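PDB 4JMF: probable chaperone from Pseudomonas aeruginosa, which probably serves as a type III secretion chaperone of the CesT family, pairing with a second copy of itself and holding another protein chain. Local coordinates for residues Q11-L16 with L28-G33; L47-R52 with H103-L108; N2-A7 with P92-D97; K73-R78 with L86-Q91. All coordinates share one frame; numbering follows the deposited sequence.

Contact 1. Residues Q11-L16 with L28-G33; sequences QLFLAL and LSLQVG
The ring of Phe13 meets the strand obliquely, neither squarely over a face nor squarely at an edge. Two leucine methyls of strand 28-32 lie against it: CZ of Phe13 is 4.0 Å from CD2 of Leu30, and CE2 of Phe13 is 4.4 Å from CD1 of Leu28. Leu18 and Pro21, in the loop after the helix, pack on the same ring, which is buried. Phe13 leaves the helix at an angle to the strand, and the reach of its ring closes the distance. Leu30 is the residue that Leu12, Phe13 and Leu16 all touch. While its CD2 faces Phe13, its CD1 meets CD1 of Leu16 tip to tip at 3.9 Å, and CD2 of Leu12 comes to 4.3 Å of the same methyl. Leu30 sets CG anti to its carbonyl carbon (chi1 -67°), carrying the fork of the side chain toward 11-16. No hydrogen bond crosses, and the axes run nearly parallel, 15° apart and 12.6 Å at closest approach, so side chains alone span the gap. Beyond the strand, Leu30, Gln31 and Val32 pair antiparallel with a strand of another protein's chain. This is the alpha/beta packing of a CesT-family chaperone, an N-terminal helix laid against the strand that is outermost in this chain, where a strand of the bound protein carries the sheet on.

Contact 2. Residues L47-R52 with H103-L108; sequences LLMFTR and HQLEQL
Met49 and Gln104 cross each other at the centre of this contact. CG of Met49 lies 3.5 Å from NE2 of Gln104, and its sulfur runs on to the helix backbone, with SD 3.5 Å from CA of Leu105 and 3.6 Å from CB of that residue. The extended thioether thus lies over the helix surface, its CE against the side-chain amide of Gln104. One turn on, CD2 of Leu108 fits against the strand backbone, 3.7 Å from N of Phe50, and also touches CB of Met49. The one hydrogen bond across runs from NE2 of Gln104 to O of Leu47, 3.1 Å long and nearly straight at 172°; the donor sits well above the carbonyl plane, 40° out of it. Gln104 reaches that oxygen with CG trans to its own N (chi1 -173°) and the rest of the chain extended. Its OE1 is buried among Leu47 and Met49 carbons without a polar partner, whereas NE2 is also bonded to Asn89 OD1, which fixes how the amide is turned. Further out, strand 46-53 is hydrogen-bonded between strands 35-41 and 85-92, and helix 98-114 lies along it, with Leu39 and Ile101 closing round Met49.

Contact 3. Residues N2-A7 with P92-D97; sequences NPLYRA and PLQLLD
With chi1 at -64°, Leu93 turns its CG to the side opposite its carbonyl carbon and sends CD1 to the first turn of helix 3-15; Tyr5, with CG trans to its N (chi1 177°), sends its ring off the helix toward Leu39 and Leu47 of the sheet, leaving CB beside that methyl. An N-capped helix start rests here on the short 3-10 turn 93-95, between strand 85-92 and helix 98-114 of this CesT-family fold. CD1 of Leu93 is 3.7 Å from N of Tyr5 and 3.9 Å from its CB, and Leu4 offers CB to the same methyl. Leu93 CD2 approaches the tyrosine ring obliquely. Leu47 of the neighbouring strand packs on both Tyr5 and Leu93, so the inner side of the contact is buried, while Leu4 and Gln94, both exposed, meet only loosely, Leu4 CD1 being 4.4 Å from Gln94 NE2. The second subunit is close by: its Leu95 packs on Gln94. Asn2 is the N-cap residue. Its ND2 approaches Leu93 CD1 at 4.1 Å, but the polar partners of that nitrogen are Glu41 OE2 and Asp45 OD1, which hold the amide in place. The other end of the amide makes the capping bond, with N of Leu4 donating to OD1 of Asn2 over 3.0 Å from a position 59° out of the carbonyl plane.

Contact 4. Residues K73-R78 with L86-Q91; sequences KPILGR and LLWNRQ
Ile75 runs alongside Trp88 and sets CB over one face of the indole, the closest side-chain packing between these strands. That CB stands 3.8 Å from the centroid of the five-membered ring, a CH-pi contact offset toward the ring's rim, and 3.6 Å from CE2 of Trp88. The indole is placed there by a chi1 of 62°, which sets CG between backbone N and carbonyl carbon, and its NE1 is hydrogen-bonded to Asn65 O of the second subunit. Ile75 N bonds Trp88 O at 2.7 Å, and Trp88 N bonds Ile75 O in return. Strands 75-78 and 85-92 form an antiparallel beta hairpin: Ile75-Trp88 and Gly77-Leu86 are hydrogen-bonded pairs, and Leu76-Leu87 between them is a non-hydrogen-bonded one. On the sheet face of Leu76 and Leu87, Pro74 CB touches Leu87 CG at 3.9 Å, and Leu108 of helix 98-114 covers both Pro74 and Leu87. The packing thins toward the ends. Asn89 CB lies 4.0 Å from Pro74 CA, its amide bonded to Cys72 O and Gln104. NZ of Lys73 forms a salt bridge with an acidic side chain of another protein's chain, and the partly exposed Arg78 bonds Gly83 O through NE.

In the fold
Contact 2 is the innermost, centred about 2 Å from the centre of the chain, and contact 3, partly exposed, lies farthest out. Contacts 1 and 4 are buried too, but on opposite sides of that centre, with centres about 17 Å apart, at the two outer strands of one sheet. Contacts 1 and 3 share helix 3-15; contact 2 bears on both, through Leu105 against Leu16 and Leu47 against Tyr5. Contacts 2 and 4 are joined through neighbouring strands 46-53 and 85-92. The chemistry follows: contact 1 is wholly apolar, contact 2 adds one hydrogen bond from a glutamine side chain to a backbone oxygen, contact 3 rests on a leucine methyl, and contact 4 relies on backbone pairing.

Contact 1. Residues Q11-L16 with L28-G33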
loop_
_atom_site.group_PDB
_atom_site.type_symbol
_atom_site.label_atom_id
_atom_site.label_comp_id
_atom_site.label_asym_id
_atom_site.label_seq_id
_atom_site.Cartn_x
_atom_site.Cartn_y
_atom_site.Cartn_z
ATOM N N GLN B 11 15.193 -14.067 -6.129
ATOM C CA GLN B 11 14.168 -14.283 -7.155
ATOM C C GLN B 11 14.028 -13.075 -8.071
ATOM O O GLN B 11 13.905 -13.233 -9.293
ATOM C CB GLN B 11 12.817 -14.628 -6.500
ATOM C CG GLN B 11 12.869 -15.938 -5.701
ATOM C CD GLN B 11 13.152 -17.146 -6.593
ATOM O OE1 GLN B 11 12.556 -17.287 -7.662
ATOM N NE2 GLN B 11 14.080 -18.014 -6.164
ATOM N N LEU B 12 14.056 -11.866 -7.497
ATOM C CA LEU B 12 13.938 -10.666 -8.322
ATOM C C LEU B 12 15.094 -10.570 -9.297
ATOM O O LEU B 12 14.907 -10.185 -10.452
ATOM C CB LEU B 12 13.873 -9.399 -7.465
ATOM C CG LEU B 12 13.863 -8.053 -8.205
ATOM C CD1 LEU B 12 12.612 -7.875 -9.085
ATOM C CD2 LEU B 12 13.939 -6.914 -7.197
ATOM N N PHE B 13 16.292 -10.914 -8.840
ATOM C CA PHE B 13 17.449 -10.802 -9.721
ATOM C C PHE B 13 17.417 -11.825 -10.865
ATOM O O PHE B 13 17.896 -11.545 -11.975
ATOM C CB PHE B 13 18.748 -10.833 -8.909
ATOM C CG PHE B 13 19.120 -9.482 -8.336
ATOM C CD1 PHE B 13 20.339 -8.888 -8.640
ATOM C CD2 PHE B 13 18.216 -8.779 -7.546
ATOM C CE1 PHE B 13 20.667 -7.641 -8.126
ATOM C CE2 PHE B 13 18.538 -7.522 -7.032
ATOM C CZ PHE B 13 19.758 -6.955 -7.322
ATOM N N LEU B 14 16.830 -12.990 -10.601
ATOM C CA LEU B 14 16.565 -13.964 -11.662
ATOM C C LEU B 14 15.563 -13.400 -12.649
ATOM O O LEU B 14 15.740 -13.518 -13.858
ATOM C CB LEU B 14 16.002 -15.257 -11.085
ATOM C CG LEU B 14 16.891 -16.057 -10.154
ATOM C CD1 LEU B 14 16.185 -17.358 -9.734
ATOM C CD2 LEU B 14 18.215 -16.352 -10.844
ATOM N N ALA B 15 14.503 -12.785 -12.125
ATOM C CA ALA B 15 13.472 -12.215 -12.981
ATOM C C ALA B 15 14.026 -11.104 -13.868
ATOM O O ALA B 15 13.665 -11.000 -15.036
ATOM C CB ALA B 15 12.312 -11.708 -12.149
ATOM N N LEU B 16 14.915 -10.279 -13.321
ATOM C CA LEU B 16 15.469 -9.156 -14.080
ATOM C C LEU B 16 16.725 -9.540 -14.856
ATOM O O LEU B 16 17.305 -8.696 -15.553
ATOM C CB LEU B 16 15.822 -8.013 -13.128
ATOM C CG LEU B 16 14.659 -7.448 -12.324
ATOM C CD1 LEU B 16 15.202 -6.497 -11.255
ATOM C CD2 LEU B 16 13.700 -6.732 -13.265
ATOM N N LEU B 28 19.253 -1.944 -1.254
ATOM C CA LEU B 28 19.702 -2.223 -2.616
ATOM C C LEU B 28 19.100 -1.213 -3.575
ATOM O O LEU B 28 17.929 -0.853 -3.454
ATOM C CB LEU B 28 19.245 -3.609 -3.058
ATOM C CG LEU B 28 20.156 -4.762 -2.666
ATOM C CD1 LEU B 28 19.478 -6.100 -2.951
ATOM C CD2 LEU B 28 21.461 -4.648 -3.449
ATOM N N SER B 29 19.885 -0.778 -4.551
ATOM C CA SER B 29 19.376 0.160 -5.533
ATOM C C SER B 29 19.505 -0.421 -6.935
ATOM O O SER B 29 20.471 -1.124 -7.231
ATOM C CB SER B 29 20.132 1.486 -5.437
ATOM O OG SER B 29 20.155 1.951 -4.098
ATOM N N LEU B 30 18.533 -0.106 -7.785
ATOM C CA LEU B 30 18.502 -0.561 -9.171
ATOM C C LEU B 30 18.230 0.618 -10.086
ATOM O O LEU B 30 17.395 1.456 -9.773
ATOM C CB LEU B 30 17.371 -1.564 -9.361
ATOM C CG LEU B 30 17.514 -2.891 -8.637
ATOM C CD1 LEU B 30 16.235 -3.693 -8.805
ATOM C CD2 LEU B 30 18.709 -3.635 -9.228
ATOM N N GLN B 31 18.934 0.691 -11.211
ATOM C CA GLN B 31 18.627 1.678 -12.237
ATOM C C GLN B 31 17.729 1.023 -13.282
ATOM O O GLN B 31 18.141 0.090 -13.968
ATOM C CB GLN B 31 19.907 2.165 -12.906
ATOM C CG GLN B 31 19.694 3.364 -13.821
ATOM C CD GLN B 31 19.467 4.629 -13.027
ATOM O OE1 GLN B 31 20.208 4.917 -12.084
ATOM N NE2 GLN B 31 18.425 5.379 -13.382
ATOM N N VAL B 32 16.489 1.478 -13.386
ATOM C CA VAL B 32 15.580 0.924 -14.379
ATOM C C VAL B 32 15.246 2.037 -15.353
ATOM O O VAL B 32 14.411 2.900 -15.066
ATOM C CB VAL B 32 14.293 0.359 -13.735
ATOM C CG1 VAL B 32 13.359 -0.174 -14.796
ATOM C CG2 VAL B 32 14.639 -0.746 -12.748
ATOM N N GLY B 33 15.925 2.045 -16.494
ATOM C CA GLY B 33 15.836 3.185 -17.389
ATOM C C GLY B 33 16.245 4.418 -16.611
ATOM O O GLY B 33 17.237 4.404 -15.883
#

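Contact 2. Residues L47-R52 with H103-L108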
loop_
_atom_site.group_PDB
_atom_site.type_symbol
_atom_site.label_atom_id
_atom_site.label_comp_id
_atom_site.label_asym_id
_atom_site.label_seq_id
_atom_site.Cartn_x
_atom_site.Cartn_y
_atom_site.Cartn_z
ATOM N N LEU B 47 8.655 -6.231 1.853
ATOM C CA LEU B 47 9.614 -5.663 0.910
ATOM C C LEU B 47 9.096 -4.313 0.448
ATOM O O LEU B 47 8.026 -4.227 -0.168
ATOM C CB LEU B 47 9.792 -6.577 -0.307
ATOM C CG LEU B 47 10.555 -5.985 -1.499
ATOM C CD1 LEU B 47 11.978 -5.619 -1.108
ATOM C CD2 LEU B 47 10.603 -6.982 -2.620
ATOM N N LEU B 48 9.858 -3.266 0.744
ATOM C CA LEU B 48 9.490 -1.915 0.345
ATOM C C LEU B 48 10.292 -1.540 -0.890
ATOM O O LEU B 48 11.510 -1.663 -0.883
ATOM C CB LEU B 48 9.808 -0.943 1.480
ATOM C CG LEU B 48 9.549 0.547 1.261
ATOM C CD1 LEU B 48 8.040 0.849 1.282
ATOM C CD2 LEU B 48 10.299 1.370 2.321
ATOM N N MET B 49 9.614 -1.110 -1.955
ATOM C CA MET B 49 10.308 -0.592 -3.132
ATOM C C MET B 49 9.936 0.867 -3.309
ATOM O O MET B 49 8.764 1.235 -3.171
ATOM C CB MET B 49 9.894 -1.349 -4.399
ATOM C CG MET B 49 10.150 -2.844 -4.363
ATOM S SD MET B 49 9.904 -3.517 -6.008
ATOM C CE MET B 49 10.221 -5.260 -5.737
ATOM N N PHE B 50 10.908 1.708 -3.641
ATOM C CA PHE B 50 10.567 3.116 -3.834
ATOM C C PHE B 50 11.537 3.840 -4.738
ATOM O O PHE B 50 12.658 3.379 -4.962
ATOM C CB PHE B 50 10.444 3.845 -2.482
ATOM C CG PHE B 50 11.700 3.813 -1.649
ATOM C CD1 PHE B 50 12.557 4.904 -1.617
ATOM C CD2 PHE B 50 12.011 2.699 -0.874
ATOM C CE1 PHE B 50 13.717 4.874 -0.832
ATOM C CE2 PHE B 50 13.167 2.662 -0.089
ATOM C CZ PHE B 50 14.015 3.749 -0.070
ATOM N N THR B 51 11.094 4.986 -5.251
ATOM C CA THR B 51 11.948 5.809 -6.082
ATOM C C THR B 51 11.728 7.273 -5.677
ATOM O O THR B 51 10.593 7.694 -5.400
ATOM C CB THR B 51 11.653 5.548 -7.584
ATOM O OG1 THR B 51 12.535 6.306 -8.417
ATOM C CG2 THR B 51 10.211 5.870 -7.927
ATOM N N ARG B 52 12.816 8.031 -5.595
ATOM C CA ARG B 52 12.733 9.438 -5.206
ATOM C C ARG B 52 12.404 10.276 -6.430
ATOM O O ARG B 52 13.088 10.190 -7.455
ATOM C CB ARG B 52 14.059 9.893 -4.588
ATOM C CG ARG B 52 14.124 11.357 -4.177
ATOM C CD ARG B 52 14.956 12.180 -5.155
ATOM N NE ARG B 52 15.145 13.563 -4.707
ATOM C CZ ARG B 52 15.791 14.494 -5.410
ATOM N NH1 ARG B 52 16.307 14.198 -6.601
ATOM N NH2 ARG B 52 15.907 15.724 -4.932
ATOM N N HIS B 103 6.427 -8.205 -10.642
ATOM C CA HIS B 103 5.242 -7.357 -10.794
ATOM C C HIS B 103 5.287 -6.119 -9.892
ATOM O O HIS B 103 4.910 -5.018 -10.318
ATOM C CB HIS B 103 3.972 -8.167 -10.532
ATOM C CG HIS B 103 2.707 -7.411 -10.790
ATOM N ND1 HIS B 103 2.200 -7.216 -12.056
ATOM C CD2 HIS B 103 1.846 -6.796 -9.942
ATOM C CE1 HIS B 103 1.077 -6.522 -11.979
ATOM N NE2 HIS B 103 0.841 -6.251 -10.709
ATOM N N GLN B 104 5.743 -6.290 -8.651
ATOM C CA GLN B 104 5.829 -5.155 -7.724
ATOM C C GLN B 104 6.714 -4.051 -8.275
ATOM O O GLN B 104 6.351 -2.871 -8.239
ATOM C CB GLN B 104 6.354 -5.579 -6.352
ATOM C CG GLN B 104 6.292 -4.449 -5.316
ATOM C CD GLN B 104 6.869 -4.839 -3.965
ATOM O OE1 GLN B 104 7.159 -6.015 -3.714
ATOM N NE2 GLN B 104 7.035 -3.847 -3.074
ATOM N N LEU B 105 7.888 -4.422 -8.773
ATOM C CA LEU B 105 8.802 -3.423 -9.307
ATOM C C LEU B 105 8.210 -2.782 -10.562
ATOM O O LEU B 105 8.321 -1.567 -10.764
ATOM C CB LEU B 105 10.176 -4.041 -9.602
ATOM C CG LEU B 105 11.241 -3.112 -10.199
ATOM C CD1 LEU B 105 11.565 -1.949 -9.240
ATOM C CD2 LEU B 105 12.518 -3.899 -10.532
ATOM N N GLU B 106 7.567 -3.595 -11.392
ATOM C CA GLU B 106 7.032 -3.105 -12.653
ATOM C C GLU B 106 5.953 -2.063 -12.426
ATOM O O GLU B 106 5.919 -1.047 -13.127
ATOM C CB GLU B 106 6.467 -4.260 -13.480
ATOM C CG GLU B 106 6.135 -3.880 -14.923
ATOM C CD GLU B 106 6.278 -5.066 -15.859
ATOM O OE1 GLU B 106 5.407 -5.972 -15.827
ATOM O OE2 GLU B 106 7.273 -5.095 -16.623
ATOM N N GLN B 107 5.084 -2.303 -11.447
ATOM C CA GLN B 107 4.028 -1.334 -11.144
ATOM C C GLN B 107 4.612 -0.039 -10.578
ATOM O O GLN B 107 4.103 1.051 -10.858
ATOM C CB GLN B 107 2.989 -1.936 -10.195
ATOM C CG GLN B 107 2.220 -3.106 -10.793
ATOM C CD GLN B 107 1.526 -2.722 -12.085
ATOM O OE1 GLN B 107 0.685 -1.816 -12.107
ATOM N NE2 GLN B 107 1.882 -3.402 -13.175
ATOM N N LEU B 108 5.684 -0.155 -9.793
ATOM C CA LEU B 108 6.380 1.031 -9.297
ATOM C C LEU B 108 6.891 1.843 -10.482
ATOM O O LEU B 108 6.596 3.038 -10.613
ATOM C CB LEU B 108 7.558 0.650 -8.393
ATOM C CG LEU B 108 8.340 1.846 -7.840
ATOM C CD1 LEU B 108 7.441 2.740 -6.974
ATOM C CD2 LEU B 108 9.578 1.396 -7.058
#

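Contact 3. Residues N2-A7 with P92-D97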
loop_
_atom_site.group_PDB
_atom_site.type_symbol
_atom_site.label_atom_id
_atom_site.label_comp_id
_atom_site.label_asym_id
_atom_site.label_seq_id
_atom_site.Cartn_x
_atom_site.Cartn_y
_atom_site.Cartn_z
ATOM N N ASN B 2 17.872 -11.219 6.939
ATOM C CA ASN B 2 16.766 -12.177 6.996
ATOM C C ASN B 2 16.812 -13.086 5.761
ATOM O O ASN B 2 16.684 -12.609 4.624
ATOM C CB ASN B 2 15.436 -11.410 7.067
ATOM C CG ASN B 2 14.197 -12.321 7.048
ATOM O OD1 ASN B 2 14.292 -13.560 7.025
ATOM N ND2 ASN B 2 13.016 -11.691 7.067
ATOM N N PRO B 3 16.999 -14.399 5.980
ATOM C CA PRO B 3 17.089 -15.391 4.898
ATOM C C PRO B 3 15.926 -15.306 3.914
ATOM O O PRO B 3 16.129 -15.518 2.712
ATOM C CB PRO B 3 17.023 -16.725 5.646
ATOM C CG PRO B 3 17.576 -16.429 6.984
ATOM C CD PRO B 3 17.167 -15.021 7.309
ATOM N N LEU B 4 14.736 -14.992 4.412
ATOM C CA LEU B 4 13.546 -14.908 3.562
ATOM C C LEU B 4 13.590 -13.680 2.657
ATOM O O LEU B 4 13.076 -13.706 1.533
ATOM C CB LEU B 4 12.274 -14.881 4.419
ATOM C CG LEU B 4 12.135 -15.987 5.473
ATOM C CD1 LEU B 4 10.866 -15.801 6.304
ATOM C CD2 LEU B 4 12.135 -17.344 4.811
ATOM N N TYR B 5 14.197 -12.599 3.155
ATOM C CA TYR B 5 14.384 -11.397 2.347
ATOM C C TYR B 5 15.464 -11.652 1.298
ATOM O O TYR B 5 15.291 -11.310 0.123
ATOM C CB TYR B 5 14.737 -10.181 3.218
ATOM C CG TYR B 5 15.012 -8.920 2.426
ATOM C CD1 TYR B 5 13.969 -8.154 1.930
ATOM C CD2 TYR B 5 16.310 -8.494 2.181
ATOM C CE1 TYR B 5 14.211 -7.005 1.203
ATOM C CE2 TYR B 5 16.565 -7.347 1.452
ATOM C CZ TYR B 5 15.504 -6.606 0.966
ATOM O OH TYR B 5 15.729 -5.449 0.240
ATOM N N ARG B 6 16.567 -12.269 1.704
ATOM C CA ARG B 6 17.622 -12.590 0.745
ATOM C C ARG B 6 17.081 -13.459 -0.393
ATOM O O ARG B 6 17.395 -13.231 -1.562
ATOM C CB ARG B 6 18.810 -13.283 1.428
ATOM C CG ARG B 6 19.930 -13.648 0.456
ATOM C CD ARG B 6 21.090 -14.367 1.141
ATOM N NE ARG B 6 20.653 -15.403 2.078
ATOM C CZ ARG B 6 20.827 -15.348 3.400
ATOM N NH1 ARG B 6 21.438 -14.305 3.954
ATOM N NH2 ARG B 6 20.394 -16.341 4.168
ATOM N N ALA B 7 16.244 -14.433 -0.045
ATOM C CA ALA B 7 15.666 -15.337 -1.032
ATOM C C ALA B 7 14.759 -14.591 -2.001
ATOM O O ALA B 7 14.764 -14.879 -3.191
ATOM C CB ALA B 7 14.905 -16.457 -0.345
ATOM N N PRO B 92 4.238 -8.188 1.367
ATOM C CA PRO B 92 4.745 -9.098 2.398
ATOM C C PRO B 92 5.574 -10.172 1.719
ATOM O O PRO B 92 5.182 -10.631 0.640
ATOM C CB PRO B 92 3.468 -9.722 2.977
ATOM C CG PRO B 92 2.312 -8.953 2.377
ATOM C CD PRO B 92 2.816 -8.429 1.070
ATOM N N LEU B 93 6.702 -10.558 2.301
ATOM C CA LEU B 93 7.542 -11.587 1.678
ATOM C C LEU B 93 6.789 -12.903 1.426
ATOM O O LEU B 93 7.103 -13.629 0.483
ATOM C CB LEU B 93 8.798 -11.829 2.521
ATOM C CG LEU B 93 9.765 -10.653 2.665
ATOM C CD1 LEU B 93 10.920 -11.001 3.607
ATOM C CD2 LEU B 93 10.308 -10.213 1.310
ATOM N N GLN B 94 5.782 -13.197 2.250
ATOM C CA GLN B 94 4.971 -14.420 2.102
ATOM C C GLN B 94 4.246 -14.527 0.767
ATOM O O GLN B 94 3.854 -15.621 0.367
ATOM C CB GLN B 94 3.916 -14.502 3.207
ATOM C CG GLN B 94 4.430 -14.957 4.556
ATOM C CD GLN B 94 5.636 -14.160 5.017
ATOM O OE1 GLN B 94 5.572 -12.924 5.166
ATOM N NE2 GLN B 94 6.759 -14.858 5.220
ATOM N N LEU B 95 4.036 -13.396 0.098
ATOM C CA LEU B 95 3.285 -13.375 -1.159
ATOM C C LEU B 95 4.187 -13.222 -2.380
ATOM O O LEU B 95 3.714 -13.230 -3.514
ATOM C CB LEU B 95 2.278 -12.218 -1.159
ATOM C CG LEU B 95 1.041 -12.300 -0.267
ATOM C CD1 LEU B 95 0.032 -11.208 -0.660
ATOM C CD2 LEU B 95 0.417 -13.679 -0.375
ATOM N N LEU B 96 5.484 -13.067 -2.158
ATOM C CA LEU B 96 6.369 -12.687 -3.256
ATOM C C LEU B 96 7.146 -13.869 -3.820
ATOM O O LEU B 96 8.282 -14.146 -3.400
ATOM C CB LEU B 96 7.331 -11.571 -2.835
ATOM C CG LEU B 96 6.728 -10.180 -2.585
ATOM C CD1 LEU B 96 7.702 -9.332 -1.814
ATOM C CD2 LEU B 96 6.377 -9.495 -3.904
ATOM N N ASP B 97 6.532 -14.565 -4.773
ATOM C CA ASP B 97 7.299 -15.442 -5.648
ATOM C C ASP B 97 7.923 -14.607 -6.777
ATOM O O ASP B 97 7.755 -13.377 -6.818
ATOM C CB ASP B 97 6.434 -16.576 -6.194
ATOM C CG ASP B 97 5.350 -16.095 -7.147
ATOM O OD1 ASP B 97 5.257 -14.876 -7.420
ATOM O OD2 ASP B 97 4.594 -16.955 -7.660
#

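Contact 4. Residues K73-R78 with L86-Q91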
loop_
_atom_site.group_PDB
_atom_site.type_symbol
_atom_site.label_atom_id
_atom_site.label_comp_id
_atom_site.label_asym_id
_atom_site.label_seq_id
_atom_site.Cartn_x
_atom_site.Cartn_y
_atom_site.Cartn_z
ATOM N N LYS B 73 0.001 -1.116 -6.723
ATOM C CA LYS B 73 -0.105 0.257 -7.252
ATOM C C LYS B 73 0.595 1.140 -6.234
ATOM O O LYS B 73 0.295 1.064 -5.037
ATOM C CB LYS B 73 -1.557 0.700 -7.396
ATOM C CG LYS B 73 -1.691 2.163 -7.832
ATOM C CD LYS B 73 -3.132 2.627 -7.773
ATOM C CE LYS B 73 -3.242 4.082 -8.248
ATOM N NZ LYS B 73 -4.651 4.569 -8.247
ATOM N N PRO B 74 1.573 1.935 -6.685
ATOM C CA PRO B 74 2.374 2.659 -5.695
ATOM C C PRO B 74 1.674 3.896 -5.144
ATOM O O PRO B 74 0.671 4.373 -5.686
ATOM C CB PRO B 74 3.629 3.063 -6.481
ATOM C CG PRO B 74 3.167 3.123 -7.900
ATOM C CD PRO B 74 2.054 2.138 -8.061
ATOM N N ILE B 75 2.235 4.407 -4.054
ATOM C CA ILE B 75 1.675 5.521 -3.319
ATOM C C ILE B 75 2.692 6.653 -3.428
ATOM O O ILE B 75 3.891 6.389 -3.469
ATOM C CB ILE B 75 1.531 5.126 -1.838
ATOM C CG1 ILE B 75 0.711 3.847 -1.711
ATOM C CG2 ILE B 75 0.939 6.257 -1.000
ATOM C CD1 ILE B 75 -0.607 3.936 -2.366
ATOM N N LEU B 76 2.237 7.905 -3.479
ATOM C CA LEU B 76 3.172 9.030 -3.546
ATOM C C LEU B 76 3.079 9.863 -2.274
ATOM O O LEU B 76 2.059 10.500 -2.012
ATOM C CB LEU B 76 2.896 9.905 -4.773
ATOM C CG LEU B 76 3.856 11.074 -4.994
ATOM C CD1 LEU B 76 5.284 10.565 -4.950
ATOM C CD2 LEU B 76 3.598 11.743 -6.323
ATOM N N GLY B 77 4.140 9.850 -1.480
ATOM C CA GLY B 77 4.122 10.522 -0.194
ATOM C C GLY B 77 5.363 11.375 -0.019
ATOM O O GLY B 77 6.194 11.487 -0.934
ATOM N N ARG B 78 5.516 11.978 1.151
ATOM C CA ARG B 78 6.622 12.908 1.310
ATOM C C ARG B 78 7.115 12.988 2.744
ATOM O O ARG B 78 6.333 13.136 3.677
ATOM C CB ARG B 78 6.208 14.279 0.773
ATOM C CG ARG B 78 7.258 15.347 0.910
ATOM C CD ARG B 78 6.712 16.654 0.381
ATOM N NE ARG B 78 7.787 17.581 0.049
ATOM C CZ ARG B 78 7.603 18.769 -0.517
ATOM N NH1 ARG B 78 6.374 19.190 -0.800
ATOM N NH2 ARG B 78 8.647 19.539 -0.800
ATOM N N LEU B 86 8.591 10.590 -2.293
ATOM C CA LEU B 86 8.927 9.194 -2.602
ATOM C C LEU B 86 7.699 8.454 -3.112
ATOM O O LEU B 86 6.632 8.478 -2.475
ATOM C CB LEU B 86 9.478 8.483 -1.361
ATOM C CG LEU B 86 10.685 9.071 -0.620
ATOM C CD1 LEU B 86 11.082 8.173 0.543
ATOM C CD2 LEU B 86 11.877 9.271 -1.554
ATOM N N LEU B 87 7.843 7.820 -4.274
ATOM C CA LEU B 87 6.807 6.945 -4.828
ATOM C C LEU B 87 7.171 5.528 -4.367
ATOM O O LEU B 87 8.300 5.098 -4.562
ATOM C CB LEU B 87 6.843 7.029 -6.356
ATOM C CG LEU B 87 5.815 6.267 -7.173
ATOM C CD1 LEU B 87 4.472 6.922 -6.985
ATOM C CD2 LEU B 87 6.204 6.263 -8.650
ATOM N N TRP B 88 6.241 4.810 -3.740
ATOM C CA TRP B 88 6.603 3.557 -3.080
ATOM C C TRP B 88 5.496 2.535 -3.110
ATOM O O TRP B 88 4.307 2.876 -3.198
ATOM C CB TRP B 88 6.981 3.806 -1.615
ATOM C CG TRP B 88 5.851 4.372 -0.792
ATOM C CD1 TRP B 88 5.491 5.690 -0.692
ATOM C CD2 TRP B 88 4.935 3.644 0.042
ATOM N NE1 TRP B 88 4.418 5.829 0.162
ATOM C CE2 TRP B 88 4.053 4.587 0.620
ATOM C CE3 TRP B 88 4.774 2.286 0.359
ATOM C CZ2 TRP B 88 3.026 4.217 1.497
ATOM C CZ3 TRP B 88 3.752 1.918 1.236
ATOM C CH2 TRP B 88 2.892 2.884 1.796
ATOM N N ASN B 89 5.887 1.266 -3.020
ATOM C CA ASN B 89 4.904 0.226 -2.740
ATOM C C ASN B 89 5.503 -0.814 -1.806
ATOM O O ASN B 89 6.689 -0.734 -1.472
ATOM C CB ASN B 89 4.301 -0.364 -4.022
ATOM C CG ASN B 89 5.337 -1.011 -4.926
ATOM O OD1 ASN B 89 6.461 -1.321 -4.503
ATOM N ND2 ASN B 89 4.953 -1.235 -6.182
ATOM N N ARG B 90 4.692 -1.754 -1.334
ATOM C CA ARG B 90 5.183 -2.723 -0.355
ATOM C C ARG B 90 4.418 -4.031 -0.445
ATOM O O ARG B 90 3.202 -4.030 -0.666
ATOM C CB ARG B 90 5.067 -2.164 1.064
ATOM C CG ARG B 90 5.472 -3.172 2.137
ATOM C CD ARG B 90 5.952 -2.473 3.385
ATOM N NE ARG B 90 4.930 -1.598 3.866
ATOM C CZ ARG B 90 5.123 -0.502 4.589
ATOM N NH1 ARG B 90 6.341 -0.096 4.977
ATOM N NH2 ARG B 90 4.053 0.181 4.921
ATOM N N GLN B 91 5.133 -5.144 -0.289
ATOM C CA GLN B 91 4.498 -6.450 -0.310
ATOM C C GLN B 91 5.066 -7.299 0.802
ATOM O O GLN B 91 6.230 -7.149 1.160
ATOM C CB GLN B 91 4.709 -7.136 -1.663
ATOM C CG GLN B 91 3.928 -6.500 -2.816
ATOM C CD GLN B 91 2.459 -6.922 -2.842
ATOM O OE1 GLN B 91 2.093 -7.919 -3.482
ATOM N NE2 GLN B 91 1.613 -6.163 -2.151
#